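Long-range contacts in serine protease pet (Escherichia coli, PDB 4OM9), which is an autotransporter enterotoxin secreted by enteroaggregative strains, a serine protease that probably cleaves the host cytoskeletal protein alpha-fodrin: residues W9-L14 against T561-N566; T521-F526 against L571-W576; F316-N321 against S347-N352; I341-G346 against G367-I372. One frame throughout, in Å; residues are numbered along the deposited sequence.

Contact 1 of 4, residues W9-L14 against T561-N566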
loop_
_atom_site.group_PDB
_atom_site.type_symbol
_atom_site.label_atom_id
_atom_site.label_comp_id
_atom_site.label_asym_id
_atom_site.label_seq_id
_atom_site.Cartn_x
_atom_site.Cartn_y
_atom_site.Cartn_z
ATOM N N TRP A 9 -10.680 12.477 -21.085
ATOM C CA TRP A 9 -9.722 11.589 -21.733
ATOM C C TRP A 9 -10.386 10.289 -22.182
ATOM O O TRP A 9 -11.322 9.791 -21.547
ATOM C CB TRP A 9 -8.564 11.266 -20.805
ATOM C CG TRP A 9 -7.470 12.232 -20.863
ATOM C CD1 TRP A 9 -6.273 12.074 -21.491
ATOM C CD2 TRP A 9 -7.440 13.521 -20.249
ATOM N NE1 TRP A 9 -5.503 13.191 -21.316
ATOM C CE2 TRP A 9 -6.193 14.092 -20.546
ATOM C CE3 TRP A 9 -8.353 14.248 -19.474
ATOM C CZ2 TRP A 9 -5.825 15.359 -20.098
ATOM C CZ3 TRP A 9 -7.992 15.501 -19.026
ATOM C CH2 TRP A 9 -6.741 16.049 -19.344
ATOM N N ALA A 10 -9.877 9.744 -23.276
ATOM C CA ALA A 10 -10.416 8.536 -23.859
ATOM C C ALA A 10 -10.391 7.397 -22.831
ATOM O O ALA A 10 -11.341 6.628 -22.709
ATOM C CB ALA A 10 -9.626 8.173 -25.117
ATOM N N ARG A 11 -9.306 7.341 -22.064
ATOM C CA ARG A 11 -9.066 6.273 -21.102
ATOM C C ARG A 11 -10.058 6.362 -19.940
ATOM O O ARG A 11 -10.318 5.369 -19.231
ATOM C CB ARG A 11 -7.613 6.355 -20.610
ATOM C CG ARG A 11 -7.275 5.544 -19.385
ATOM C CD ARG A 11 -5.794 5.633 -19.089
ATOM N NE ARG A 11 -5.536 6.366 -17.859
ATOM C CZ ARG A 11 -4.348 6.421 -17.266
ATOM N NH1 ARG A 11 -3.316 5.775 -17.791
ATOM N NH2 ARG A 11 -4.190 7.103 -16.141
ATOM N N ASP A 12 -10.636 7.549 -19.764
ATOM C CA ASP A 12 -11.579 7.771 -18.674
ATOM C C ASP A 12 -12.863 6.936 -18.801
ATOM O O ASP A 12 -13.358 6.397 -17.806
ATOM C CB ASP A 12 -11.930 9.257 -18.578
ATOM C CG ASP A 12 -10.765 10.096 -18.087
ATOM O OD1 ASP A 12 -9.885 9.532 -17.401
ATOM O OD2 ASP A 12 -10.737 11.320 -18.365
ATOM N N TYR A 13 -13.404 6.837 -20.013
ATOM C CA TYR A 13 -14.585 6.016 -20.230
ATOM C C TYR A 13 -14.295 4.550 -19.940
ATOM O O TYR A 13 -15.146 3.834 -19.426
ATOM C CB TYR A 13 -15.100 6.167 -21.662
ATOM C CG TYR A 13 -15.631 7.538 -22.008
ATOM C CD1 TYR A 13 -16.957 7.875 -21.747
ATOM C CD2 TYR A 13 -14.811 8.495 -22.605
ATOM C CE1 TYR A 13 -17.459 9.137 -22.067
ATOM C CE2 TYR A 13 -15.294 9.757 -22.922
ATOM C CZ TYR A 13 -16.624 10.072 -22.658
ATOM O OH TYR A 13 -17.111 11.323 -22.973
ATOM N N LEU A 14 -13.090 4.121 -20.282
ATOM C CA LEU A 14 -12.645 2.739 -20.100
ATOM C C LEU A 14 -12.390 2.416 -18.637
ATOM O O LEU A 14 -12.775 1.355 -18.154
ATOM C CB LEU A 14 -11.377 2.500 -20.900
ATOM C CG LEU A 14 -11.466 2.108 -22.373
ATOM C CD1 LEU A 14 -12.621 2.734 -23.062
ATOM C CD2 LEU A 14 -10.192 2.473 -23.087
ATOM N N THR A 561 1.336 12.452 -20.166
ATOM C CA THR A 561 1.382 11.518 -21.291
ATOM C C THR A 561 1.044 10.073 -20.875
ATOM O O THR A 561 0.676 9.242 -21.712
ATOM C CB THR A 561 2.767 11.536 -21.976
ATOM O OG1 THR A 561 3.780 11.145 -21.040
ATOM C CG2 THR A 561 3.085 12.933 -22.502
ATOM N N TYR A 562 1.149 9.779 -19.584
ATOM C CA TYR A 562 0.844 8.446 -19.082
ATOM C C TYR A 562 -0.635 8.029 -19.282
ATOM O O TYR A 562 -0.972 6.847 -19.177
ATOM C CB TYR A 562 1.219 8.357 -17.601
ATOM C CG TYR A 562 0.607 9.423 -16.712
ATOM C CD1 TYR A 562 -0.689 9.292 -16.232
ATOM C CD2 TYR A 562 1.339 10.548 -16.331
ATOM C CE1 TYR A 562 -1.246 10.259 -15.414
ATOM C CE2 TYR A 562 0.795 11.505 -15.503
ATOM C CZ TYR A 562 -0.500 11.360 -15.050
ATOM O OH TYR A 562 -1.068 12.321 -14.228
ATOM N N LYS A 563 -1.491 9.002 -19.590
ATOM C CA LYS A 563 -2.933 8.785 -19.740
ATOM C C LYS A 563 -3.295 8.203 -21.086
ATOM O O LYS A 563 -4.368 7.643 -21.250
ATOM C CB LYS A 563 -3.709 10.097 -19.561
ATOM C CG LYS A 563 -3.791 10.633 -18.137
ATOM C CD LYS A 563 -4.574 11.948 -18.112
ATOM C CE LYS A 563 -5.013 12.327 -16.704
ATOM N NZ LYS A 563 -5.933 13.509 -16.699
ATOM N N SER A 564 -2.404 8.333 -22.057
ATOM C CA SER A 564 -2.746 7.964 -23.423
ATOM C C SER A 564 -1.678 7.082 -24.065
ATOM O O SER A 564 -1.644 6.913 -25.285
ATOM C CB SER A 564 -2.956 9.229 -24.264
ATOM O OG SER A 564 -3.771 10.183 -23.587
ATOM N N ASN A 565 -0.803 6.513 -23.247
ATOM C CA ASN A 565 0.305 5.735 -23.780
ATOM C C ASN A 565 0.013 4.241 -23.865
ATOM O O ASN A 565 0.929 3.445 -24.049
ATOM C CB ASN A 565 1.573 5.973 -22.942
ATOM C CG ASN A 565 1.454 5.450 -21.500
ATOM O OD1 ASN A 565 0.447 4.843 -21.110
ATOM N ND2 ASN A 565 2.496 5.692 -20.705
ATOM N N ASN A 566 -1.254 3.865 -23.713
ATOM C CA ASN A 566 -1.651 2.450 -23.796
ATOM C C ASN A 566 -0.867 1.503 -22.846
ATOM O O ASN A 566 -0.702 0.330 -23.150
ATOM C CB ASN A 566 -1.507 1.957 -25.248
ATOM C CG ASN A 566 -2.364 0.722 -25.552
ATOM O OD1 ASN A 566 -3.441 0.540 -24.991
ATOM N ND2 ASN A 566 -1.880 -0.118 -26.456
HETATM O O HOH W 1 -6.836 8.698 -22.666
#

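Contact 2 of 4, residues T521-F526 against L571-W576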
loop_
_atom_site.group_PDB
_atom_site.type_symbol
_atom_site.label_atom_id
_atom_site.label_comp_id
_atom_site.label_asym_id
_atom_site.label_seq_id
_atom_site.Cartn_x
_atom_site.Cartn_y
_atom_site.Cartn_z
ATOM N N THR A 521 -1.358 2.380 -9.425
ATOM C CA THR A 521 -2.765 2.068 -9.690
ATOM C C THR A 521 -2.939 1.587 -11.125
ATOM O O THR A 521 -2.412 2.167 -12.045
ATOM C CB THR A 521 -3.634 3.283 -9.371
ATOM O OG1 THR A 521 -3.624 3.468 -7.948
ATOM C CG2 THR A 521 -5.086 3.092 -9.860
ATOM N N ASP A 522 -3.618 0.471 -11.306
ATOM C CA ASP A 522 -3.865 -0.029 -12.664
ATOM C C ASP A 522 -4.925 0.796 -13.397
ATOM O O ASP A 522 -5.917 1.220 -12.803
ATOM C CB ASP A 522 -4.307 -1.501 -12.643
ATOM C CG ASP A 522 -3.326 -2.399 -11.917
ATOM O OD1 ASP A 522 -2.199 -2.555 -12.423
ATOM O OD2 ASP A 522 -3.680 -2.962 -10.861
ATOM N N HIS A 523 -4.696 1.023 -14.683
ATOM C CA HIS A 523 -5.680 1.659 -15.525
ATOM C C HIS A 523 -5.974 0.755 -16.702
ATOM O O HIS A 523 -5.227 -0.192 -16.998
ATOM C CB HIS A 523 -5.205 3.043 -16.016
ATOM C CG HIS A 523 -4.964 4.020 -14.914
ATOM N ND1 HIS A 523 -5.888 4.978 -14.544
ATOM C CD2 HIS A 523 -3.920 4.165 -14.055
ATOM C CE1 HIS A 523 -5.420 5.684 -13.538
ATOM N NE2 HIS A 523 -4.227 5.207 -13.214
ATOM N N ALA A 524 -7.091 1.048 -17.359
ATOM C CA ALA A 524 -7.465 0.376 -18.582
ATOM C C ALA A 524 -6.504 0.799 -19.678
ATOM O O ALA A 524 -5.907 1.883 -19.623
ATOM C CB ALA A 524 -8.908 0.727 -18.969
ATOM N N ILE A 525 -6.357 -0.056 -20.679
ATOM C CA ILE A 525 -5.649 0.327 -21.884
ATOM C C ILE A 525 -6.598 0.150 -23.058
ATOM O O ILE A 525 -7.719 -0.311 -22.886
ATOM C CB ILE A 525 -4.383 -0.507 -22.088
ATOM C CG1 ILE A 525 -4.748 -1.961 -22.412
ATOM C CG2 ILE A 525 -3.473 -0.422 -20.845
ATOM C CD1 ILE A 525 -3.536 -2.872 -22.466
ATOM N N PHE A 526 -6.146 0.520 -24.246
ATOM C CA PHE A 526 -6.978 0.443 -25.430
ATOM C C PHE A 526 -6.831 -0.906 -26.121
ATOM O O PHE A 526 -7.774 -1.378 -26.766
ATOM C CB PHE A 526 -6.620 1.562 -26.397
ATOM C CG PHE A 526 -6.564 2.924 -25.755
ATOM C CD1 PHE A 526 -7.715 3.513 -25.245
ATOM C CD2 PHE A 526 -5.369 3.623 -25.689
ATOM C CE1 PHE A 526 -7.676 4.757 -24.663
ATOM C CE2 PHE A 526 -5.322 4.860 -25.115
ATOM C CZ PHE A 526 -6.480 5.430 -24.597
ATOM N N LEU A 571 5.516 4.528 -14.377
ATOM C CA LEU A 571 6.383 4.896 -13.261
ATOM C C LEU A 571 6.306 6.389 -12.883
ATOM O O LEU A 571 6.621 6.776 -11.756
ATOM C CB LEU A 571 7.835 4.541 -13.588
ATOM C CG LEU A 571 8.233 3.066 -13.531
ATOM C CD1 LEU A 571 9.614 2.923 -14.138
ATOM C CD2 LEU A 571 8.225 2.577 -12.092
ATOM N N SER A 572 5.894 7.224 -13.830
ATOM C CA SER A 572 5.772 8.638 -13.578
ATOM C C SER A 572 4.334 9.080 -13.257
ATOM O O SER A 572 4.084 10.275 -13.124
ATOM C CB SER A 572 6.280 9.409 -14.787
ATOM O OG SER A 572 5.360 9.273 -15.857
ATOM N N GLN A 573 3.387 8.145 -13.147
ATOM C CA GLN A 573 2.016 8.541 -12.804
ATOM C C GLN A 573 1.976 8.929 -11.321
ATOM O O GLN A 573 2.807 8.476 -10.536
ATOM C CB GLN A 573 1.001 7.424 -13.108
ATOM C CG GLN A 573 0.917 6.334 -12.012
ATOM C CD GLN A 573 0.098 5.124 -12.440
ATOM O OE1 GLN A 573 0.104 4.740 -13.614
ATOM N NE2 GLN A 573 -0.624 4.536 -11.500
ATOM N N PRO A 574 1.009 9.768 -10.927
ATOM C CA PRO A 574 1.014 10.189 -9.521
ATOM C C PRO A 574 0.184 9.284 -8.637
ATOM O O PRO A 574 0.273 9.359 -7.415
ATOM C CB PRO A 574 0.394 11.588 -9.588
ATOM C CG PRO A 574 -0.628 11.444 -10.717
ATOM C CD PRO A 574 0.060 10.561 -11.741
ATOM N N ASP A 575 -0.628 8.429 -9.244
ATOM C CA ASP A 575 -1.588 7.659 -8.476
ATOM C C ASP A 575 -1.022 6.310 -8.043
ATOM O O ASP A 575 -0.923 5.372 -8.835
ATOM C CB ASP A 575 -2.888 7.472 -9.273
ATOM C CG ASP A 575 -2.642 7.186 -10.753
ATOM O OD1 ASP A 575 -1.815 7.890 -11.369
ATOM O OD2 ASP A 575 -3.289 6.267 -11.304
ATOM N N TRP A 576 -0.676 6.238 -6.761
ATOM C CA TRP A 576 -0.067 5.068 -6.150
ATOM C C TRP A 576 -0.797 4.689 -4.881
ATOM O O TRP A 576 -1.105 5.559 -4.039
ATOM C CB TRP A 576 1.420 5.314 -5.810
ATOM C CG TRP A 576 2.306 5.351 -7.011
ATOM C CD1 TRP A 576 2.368 6.334 -7.953
ATOM C CD2 TRP A 576 3.245 4.355 -7.407
ATOM N NE1 TRP A 576 3.285 6.007 -8.915
ATOM C CE2 TRP A 576 3.839 4.799 -8.604
ATOM C CE3 TRP A 576 3.633 3.118 -6.872
ATOM C CZ2 TRP A 576 4.808 4.059 -9.270
ATOM C CZ3 TRP A 576 4.587 2.384 -7.542
ATOM C CH2 TRP A 576 5.164 2.854 -8.726
#

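Contact 3 of 4, residues F316-N321 against S347-N352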
loop_
_atom_site.group_PDB
_atom_site.type_symbol
_atom_site.label_atom_id
_atom_site.label_comp_id
_atom_site.label_asym_id
_atom_site.label_seq_id
_atom_site.Cartn_x
_atom_site.Cartn_y
_atom_site.Cartn_z
ATOM N N PHE A 316 -24.907 -29.848 -9.372
ATOM C CA PHE A 316 -25.332 -30.023 -7.981
ATOM C C PHE A 316 -25.575 -28.714 -7.254
ATOM O O PHE A 316 -24.705 -27.841 -7.207
ATOM C CB PHE A 316 -24.292 -30.825 -7.182
ATOM C CG PHE A 316 -24.238 -32.288 -7.524
ATOM C CD1 PHE A 316 -25.230 -32.882 -8.290
ATOM C CD2 PHE A 316 -23.191 -33.081 -7.051
ATOM C CE1 PHE A 316 -25.179 -34.239 -8.592
ATOM C CE2 PHE A 316 -23.123 -34.442 -7.349
ATOM C CZ PHE A 316 -24.119 -35.024 -8.114
ATOM N N ILE A 317 -26.749 -28.590 -6.651
ATOM C CA ILE A 317 -27.054 -27.422 -5.853
ATOM C C ILE A 317 -27.481 -27.877 -4.477
ATOM O O ILE A 317 -28.350 -28.731 -4.350
ATOM C CB ILE A 317 -28.156 -26.559 -6.495
ATOM C CG1 ILE A 317 -27.685 -25.992 -7.839
ATOM C CG2 ILE A 317 -28.612 -25.446 -5.540
ATOM C CD1 ILE A 317 -28.734 -25.027 -8.526
ATOM N N PHE A 318 -26.865 -27.303 -3.448
ATOM C CA PHE A 318 -27.110 -27.707 -2.071
ATOM C C PHE A 318 -27.723 -26.568 -1.290
ATOM O O PHE A 318 -27.372 -25.417 -1.513
ATOM C CB PHE A 318 -25.809 -28.150 -1.398
ATOM C CG PHE A 318 -25.228 -29.397 -1.976
ATOM C CD1 PHE A 318 -24.386 -29.338 -3.071
ATOM C CD2 PHE A 318 -25.535 -30.635 -1.431
ATOM C CE1 PHE A 318 -23.865 -30.497 -3.602
ATOM C CE2 PHE A 318 -25.018 -31.781 -1.960
ATOM C CZ PHE A 318 -24.183 -31.716 -3.042
ATOM N N ASP A 319 -28.621 -26.892 -0.365
ATOM C CA ASP A 319 -29.270 -25.874 0.453
ATOM C C ASP A 319 -28.329 -25.399 1.554
ATOM O O ASP A 319 -27.133 -25.685 1.515
ATOM C CB ASP A 319 -30.579 -26.408 1.046
ATOM C CG ASP A 319 -30.363 -27.590 1.963
ATOM O OD1 ASP A 319 -29.267 -28.176 1.925
ATOM O OD2 ASP A 319 -31.288 -27.939 2.721
ATOM N N GLU A 320 -28.872 -24.687 2.538
ATOM C CA GLU A 320 -28.054 -24.032 3.561
ATOM C C GLU A 320 -27.981 -24.807 4.874
ATOM O O GLU A 320 -28.877 -25.579 5.192
ATOM C CB GLU A 320 -28.591 -22.622 3.830
ATOM C CG GLU A 320 -28.652 -21.742 2.598
ATOM C CD GLU A 320 -29.281 -20.387 2.878
ATOM O OE1 GLU A 320 -30.172 -20.309 3.749
ATOM O OE2 GLU A 320 -28.883 -19.395 2.228
ATOM N N ASN A 321 -26.900 -24.592 5.624
ATOM C CA ASN A 321 -26.743 -25.133 6.976
ATOM C C ASN A 321 -26.889 -26.658 7.087
ATOM O O ASN A 321 -27.392 -27.158 8.094
ATOM C CB ASN A 321 -27.747 -24.475 7.939
ATOM C CG ASN A 321 -27.631 -22.950 7.970
ATOM O OD1 ASN A 321 -26.540 -22.393 8.149
ATOM N ND2 ASN A 321 -28.763 -22.269 7.788
ATOM N N SER A 347 -23.267 -24.735 4.789
ATOM C CA SER A 347 -23.253 -26.146 4.458
ATOM C C SER A 347 -21.860 -26.653 4.130
ATOM O O SER A 347 -21.015 -25.912 3.636
ATOM C CB SER A 347 -24.189 -26.432 3.276
ATOM O OG SER A 347 -25.533 -26.588 3.712
ATOM N N THR A 348 -21.638 -27.931 4.403
ATOM C CA THR A 348 -20.415 -28.597 3.992
ATOM C C THR A 348 -20.713 -29.877 3.202
ATOM O O THR A 348 -21.488 -30.731 3.637
ATOM C CB THR A 348 -19.528 -28.949 5.207
ATOM O OG1 THR A 348 -19.068 -27.741 5.831
ATOM C CG2 THR A 348 -18.334 -29.786 4.766
ATOM N N VAL A 349 -20.083 -29.989 2.037
ATOM C CA VAL A 349 -20.173 -31.178 1.211
ATOM C C VAL A 349 -18.856 -31.968 1.189
ATOM O O VAL A 349 -17.880 -31.543 0.565
ATOM C CB VAL A 349 -20.551 -30.822 -0.232
ATOM C CG1 VAL A 349 -20.658 -32.081 -1.045
ATOM C CG2 VAL A 349 -21.862 -30.043 -0.264
ATOM N N ASP A 350 -18.833 -33.124 1.853
ATOM C CA ASP A 350 -17.656 -33.985 1.792
ATOM C C ASP A 350 -17.607 -34.652 0.429
ATOM O O ASP A 350 -18.467 -35.456 0.059
ATOM C CB ASP A 350 -17.648 -35.014 2.921
ATOM C CG ASP A 350 -17.363 -34.382 4.264
ATOM O OD1 ASP A 350 -16.854 -33.241 4.299
ATOM O OD2 ASP A 350 -17.648 -35.011 5.289
ATOM N N TRP A 351 -16.600 -34.273 -0.335
ATOM C CA TRP A 351 -16.544 -34.647 -1.726
ATOM C C TRP A 351 -15.589 -35.819 -1.833
ATOM O O TRP A 351 -14.378 -35.633 -1.931
ATOM C CB TRP A 351 -16.113 -33.447 -2.588
ATOM C CG TRP A 351 -16.041 -33.737 -4.052
ATOM C CD1 TRP A 351 -14.909 -34.003 -4.778
ATOM C CD2 TRP A 351 -17.146 -33.808 -4.980
ATOM N NE1 TRP A 351 -15.245 -34.234 -6.097
ATOM C CE2 TRP A 351 -16.594 -34.124 -6.244
ATOM C CE3 TRP A 351 -18.527 -33.654 -4.857
ATOM C CZ2 TRP A 351 -17.401 -34.277 -7.383
ATOM C CZ3 TRP A 351 -19.320 -33.807 -5.992
ATOM C CH2 TRP A 351 -18.753 -34.113 -7.239
ATOM N N ASN A 352 -16.135 -37.032 -1.784
ATOM C CA ASN A 352 -15.289 -38.225 -1.826
ATOM C C ASN A 352 -15.509 -39.034 -3.089
ATOM O O ASN A 352 -15.651 -40.231 -3.046
ATOM C CB ASN A 352 -15.505 -39.117 -0.596
ATOM C CG ASN A 352 -14.386 -40.148 -0.427
ATOM O OD1 ASN A 352 -13.405 -40.127 -1.163
ATOM N ND2 ASN A 352 -14.542 -41.059 0.525
#

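Contact 4 of 4, residues I341-G346 against G367-I372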
loop_
_atom_site.group_PDB
_atom_site.type_symbol
_atom_site.label_atom_id
_atom_site.label_comp_id
_atom_site.label_asym_id
_atom_site.label_seq_id
_atom_site.Cartn_x
_atom_site.Cartn_y
_atom_site.Cartn_z
ATOM N N ILE A 341 -20.827 -27.172 -9.032
ATOM C CA ILE A 341 -21.330 -27.433 -7.697
ATOM C C ILE A 341 -21.631 -26.089 -7.035
ATOM O O ILE A 341 -20.786 -25.203 -7.035
ATOM C CB ILE A 341 -20.314 -28.240 -6.863
ATOM C CG1 ILE A 341 -19.991 -29.568 -7.556
ATOM C CG2 ILE A 341 -20.818 -28.445 -5.434
ATOM C CD1 ILE A 341 -18.991 -30.451 -6.807
ATOM N N ASP A 342 -22.839 -25.940 -6.500
ATOM C CA ASP A 342 -23.277 -24.697 -5.877
ATOM C C ASP A 342 -23.731 -25.017 -4.461
ATOM O O ASP A 342 -24.789 -25.594 -4.260
ATOM C CB ASP A 342 -24.408 -24.050 -6.698
ATOM C CG ASP A 342 -24.869 -22.691 -6.138
ATOM O OD1 ASP A 342 -24.224 -22.161 -5.210
ATOM O OD2 ASP A 342 -25.886 -22.138 -6.647
ATOM N N ILE A 343 -22.922 -24.647 -3.475
ATOM C CA ILE A 343 -23.221 -24.992 -2.083
ATOM C C ILE A 343 -23.701 -23.777 -1.319
ATOM O O ILE A 343 -23.033 -22.731 -1.315
ATOM C CB ILE A 343 -21.989 -25.567 -1.331
ATOM C CG1 ILE A 343 -21.358 -26.737 -2.090
ATOM C CG2 ILE A 343 -22.366 -25.961 0.094
ATOM C CD1 ILE A 343 -19.906 -27.077 -1.585
ATOM N N GLY A 344 -24.844 -23.943 -0.659
ATOM C CA GLY A 344 -25.437 -22.909 0.158
ATOM C C GLY A 344 -24.649 -22.564 1.403
ATOM O O GLY A 344 -23.865 -23.371 1.919
ATOM N N LYS A 345 -24.865 -21.340 1.871
ATOM C CA LYS A 345 -24.258 -20.814 3.088
ATOM C C LYS A 345 -24.418 -21.766 4.284
ATOM O O LYS A 345 -25.508 -22.284 4.534
ATOM C CB LYS A 345 -24.873 -19.441 3.404
ATOM C CG LYS A 345 -24.470 -18.850 4.740
ATOM C CD LYS A 345 -25.189 -17.538 5.002
ATOM C CE LYS A 345 -24.392 -16.350 4.488
ATOM N NZ LYS A 345 -23.256 -15.991 5.389
ATOM N N GLY A 346 -23.325 -22.006 5.006
ATOM C CA GLY A 346 -23.375 -22.793 6.234
ATOM C C GLY A 346 -23.412 -24.305 6.038
ATOM O O GLY A 346 -23.565 -25.067 6.997
ATOM N N GLY A 367 -21.024 -21.942 0.767
ATOM C CA GLY A 367 -20.650 -23.084 1.589
ATOM C C GLY A 367 -19.356 -23.787 1.198
ATOM O O GLY A 367 -18.639 -23.346 0.288
ATOM N N SER A 368 -19.086 -24.906 1.870
ATOM C CA SER A 368 -17.798 -25.612 1.786
ATOM C C SER A 368 -17.769 -26.929 1.003
ATOM O O SER A 368 -18.511 -27.857 1.311
ATOM C CB SER A 368 -17.286 -25.925 3.200
ATOM O OG SER A 368 -17.259 -24.767 4.006
ATOM N N LEU A 369 -16.871 -27.005 0.023
ATOM C CA LEU A 369 -16.536 -28.264 -0.618
ATOM C C LEU A 369 -15.291 -28.845 0.077
ATOM O O LEU A 369 -14.218 -28.248 0.044
ATOM C CB LEU A 369 -16.281 -28.068 -2.113
ATOM C CG LEU A 369 -16.193 -29.371 -2.912
ATOM C CD1 LEU A 369 -17.498 -30.129 -2.824
ATOM C CD2 LEU A 369 -15.842 -29.135 -4.361
ATOM N N ASN A 370 -15.457 -29.987 0.735
ATOM C CA ASN A 370 -14.367 -30.635 1.456
ATOM C C ASN A 370 -13.830 -31.811 0.657
ATOM O O ASN A 370 -14.419 -32.878 0.650
ATOM C CB ASN A 370 -14.828 -31.109 2.831
ATOM C CG ASN A 370 -13.695 -31.714 3.646
ATOM O OD1 ASN A 370 -12.513 -31.443 3.388
ATOM N ND2 ASN A 370 -14.050 -32.544 4.634
ATOM N N VAL A 371 -12.712 -31.600 -0.027
ATOM C CA VAL A 371 -12.237 -32.566 -0.997
ATOM C C VAL A 371 -11.323 -33.566 -0.311
ATOM O O VAL A 371 -10.190 -33.246 0.017
ATOM C CB VAL A 371 -11.513 -31.887 -2.157
ATOM C CG1 VAL A 371 -11.380 -32.843 -3.317
ATOM C CG2 VAL A 371 -12.289 -30.611 -2.605
ATOM N N ILE A 372 -11.848 -34.779 -0.117
ATOM C CA ILE A 372 -11.185 -35.855 0.635
ATOM C C ILE A 372 -10.158 -36.641 -0.186
ATOM O O ILE A 372 -9.210 -37.200 0.370
ATOM C CB ILE A 372 -12.227 -36.853 1.200
ATOM C CG1 ILE A 372 -13.361 -36.103 1.907
ATOM C CG2 ILE A 372 -11.570 -37.874 2.140
ATOM C CD1 ILE A 372 -12.880 -35.144 2.988
#

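Contact 1 of 4, residues W9-L14 against T561-N566
A cation-pi and CH-pi contact between W9 and K563, buried with the neighbouring R11, joins the start of the N-terminal helix 10-17 to the loop that follows helix 552-558. The extended K563 side chain lies over one face of the indole, its direction about at right angles to that of the W9 side chain. K563 NZ stands 3.5 Å from the centroid of the W9 six-membered ring, 5° off the normal, while K563 CD lies 3.6 Å from the centroid of the five-membered ring. W9 NE1 bonds to N555, which fixes the indole; S564 OG, held by E551, merely lies at its edge. The helix belongs to the chymotrypsin-like (clan PA) protease part of the chain, and K563 to a helical excursion between strands 514-520 and 576-583, so the contact holds the protease part to an insertion carried by the beta-helical stalk. R11 crosses K563 with CG anti to its own backbone N (chi1 166°), which brings R11 CD within 3.3 Å of K563 O and lays one guanidinium face over K563 CA. Water 1 accepts from R11 N at 2.9 Å and donates to K563 O at 3.0 Å, bridging the two backbones.

Contact 2 of 4, residues T521-F526 against L571-W576
T521, D575 and Q573 meet where the loop leaving strand 514-520 meets the loop entering strand 576-583. The carbonyl of D575 is gripped twice: T521 N reaches D575 O at 3.1 Å, nearly straight, and Q573 NE2 donates to the same oxygen at 2.8 Å from within its own segment. The second N-H of that amide goes to T521 O, Q573 NE2 to T521 O being 3.0 Å, in the carbonyl plane on a lone pair. Both acceptors lie close to the amide plane of Q573, and Q573 OE1 takes the N-H of D570, so the flat group is fixed in rotation. T521 CB packs against D575 OD2, while T521 OG1 turns to E577. The D575 side chain, with CG between its backbone N and carbonyl carbon (chi1 41°), presents OD2 to the imidazole edge of H523, ring and carboxylate planes 75° apart. This is a His-carboxylate hydrogen bond, though the modelled 2.4 Å between H523 NE2 and D575 OD2 is too short to trust. H523 ND1 bonds to D15 OD2, so H523 relays hydrogen bonds from helix 10-17 to D575; the two carboxylates could favour a protonated imidazole, against which the adjacent R11 would work.

Contact 3 of 4, residues F316-N321 against S347-N352
The F318 ring takes a methyl of V349 on one face: V349 CG2 sits 3.7 Å from the ring centroid, 4° off the normal, a CH-pi contact almost exactly over the centre. V349 points CG2 there because CG1 is anti to its backbone N (chi1 -179°), the two side chains meeting from opposite directions. Farther along, F316 and W351 touch rim to rim, F316 CD2 lying 4.1 Å from W351 CZ3, each near the plane of the other's ring, with the side chains crossing at about a right angle. Other rings continue the packing, F336 stacking with F316 and F297 meeting it edge-to-face, while Y324 meets F318 edge-to-face; W351 NE1 is satisfied by Q375. At the far end the turn D319-N321 folds over S347. S347 OG lies 2.9 Å from D319 O, close enough for a hydrogen bond whose proton is not settled, and the same hydroxyl is bonded to the N-H of K322. D319 is itself held through its carboxylate by Y324 and G299. Strands 316-318 and 348-352 belong to different sheets, each strand parallel to its neighbours there, and the latter stands one coil further along the chain. Their inward side chains therefore meet diagonally across the interior, where aromatic and aliphatic residues pile up in rows, as in the right-handed parallel beta-helix that forms the stalk of autotransporter passenger domains.

Contact 4 of 4, residues I341-G346 against G367-I372
G367 N donates to I343 O at 3.0 Å, with a near-straight N-H...O angle of 168°, although the donor stands well above the carbonyl plane rather than on a lone pair. Beside it, G367 CA makes a CA-H...O contact with G344 O at 3.2 Å, so both polar links run from one glycine to successive carbonyls. With no side chain on G367, the backbones come together closely and I343 CG2 can pack 3.7 Å from G367 CA. The other branch of I343 reaches over the next peptide: I343 CD1 lies 3.3 Å from S368 O and 3.8 Å from L369 CB. L369, its CG anti to the backbone N (chi1 -169°), turns its branch inward, where L369 CD2 meets I341 CD1 at 4.2 Å and the two side chains cross at about a right angle. V349 and W351, on strand 348-352 of the same coil as 341-343, adjoin these side chains. The axes of strands 341-343 and 368-371 come within 7.9 Å, at 122°; the strands lie on different faces of the beta-helix, one coil apart. The chemistry is thus divided, a backbone bond pinning the corner between two coils while mainly nonpolar branches fill the core between the strands.

How the contacts relate
The contacts form two pairs. Contacts 1 and 2 lie with centres 9 Å apart and touch: N566 OD1 reaches F526 N at 2.8 Å, probably a hydrogen bond, and R11 NH2 packs 3.2 Å from H523 ND1 without hydrogen-bonding. Contacts 3 and 4, centres 5 Å apart, are successive steps of the same beta-helix, coupled by probable ladder bonds of 2.8 Å (F316 O to D342 N) and 2.7 Å (V349 N to S368 O), one in each sheet. The pairs are remote, contacts 1 and 3 having centres about 46 Å apart: contact 1 joins protease to the insertion, contact 2 braces the loops beneath it, and contacts 3 and 4 build the stalk.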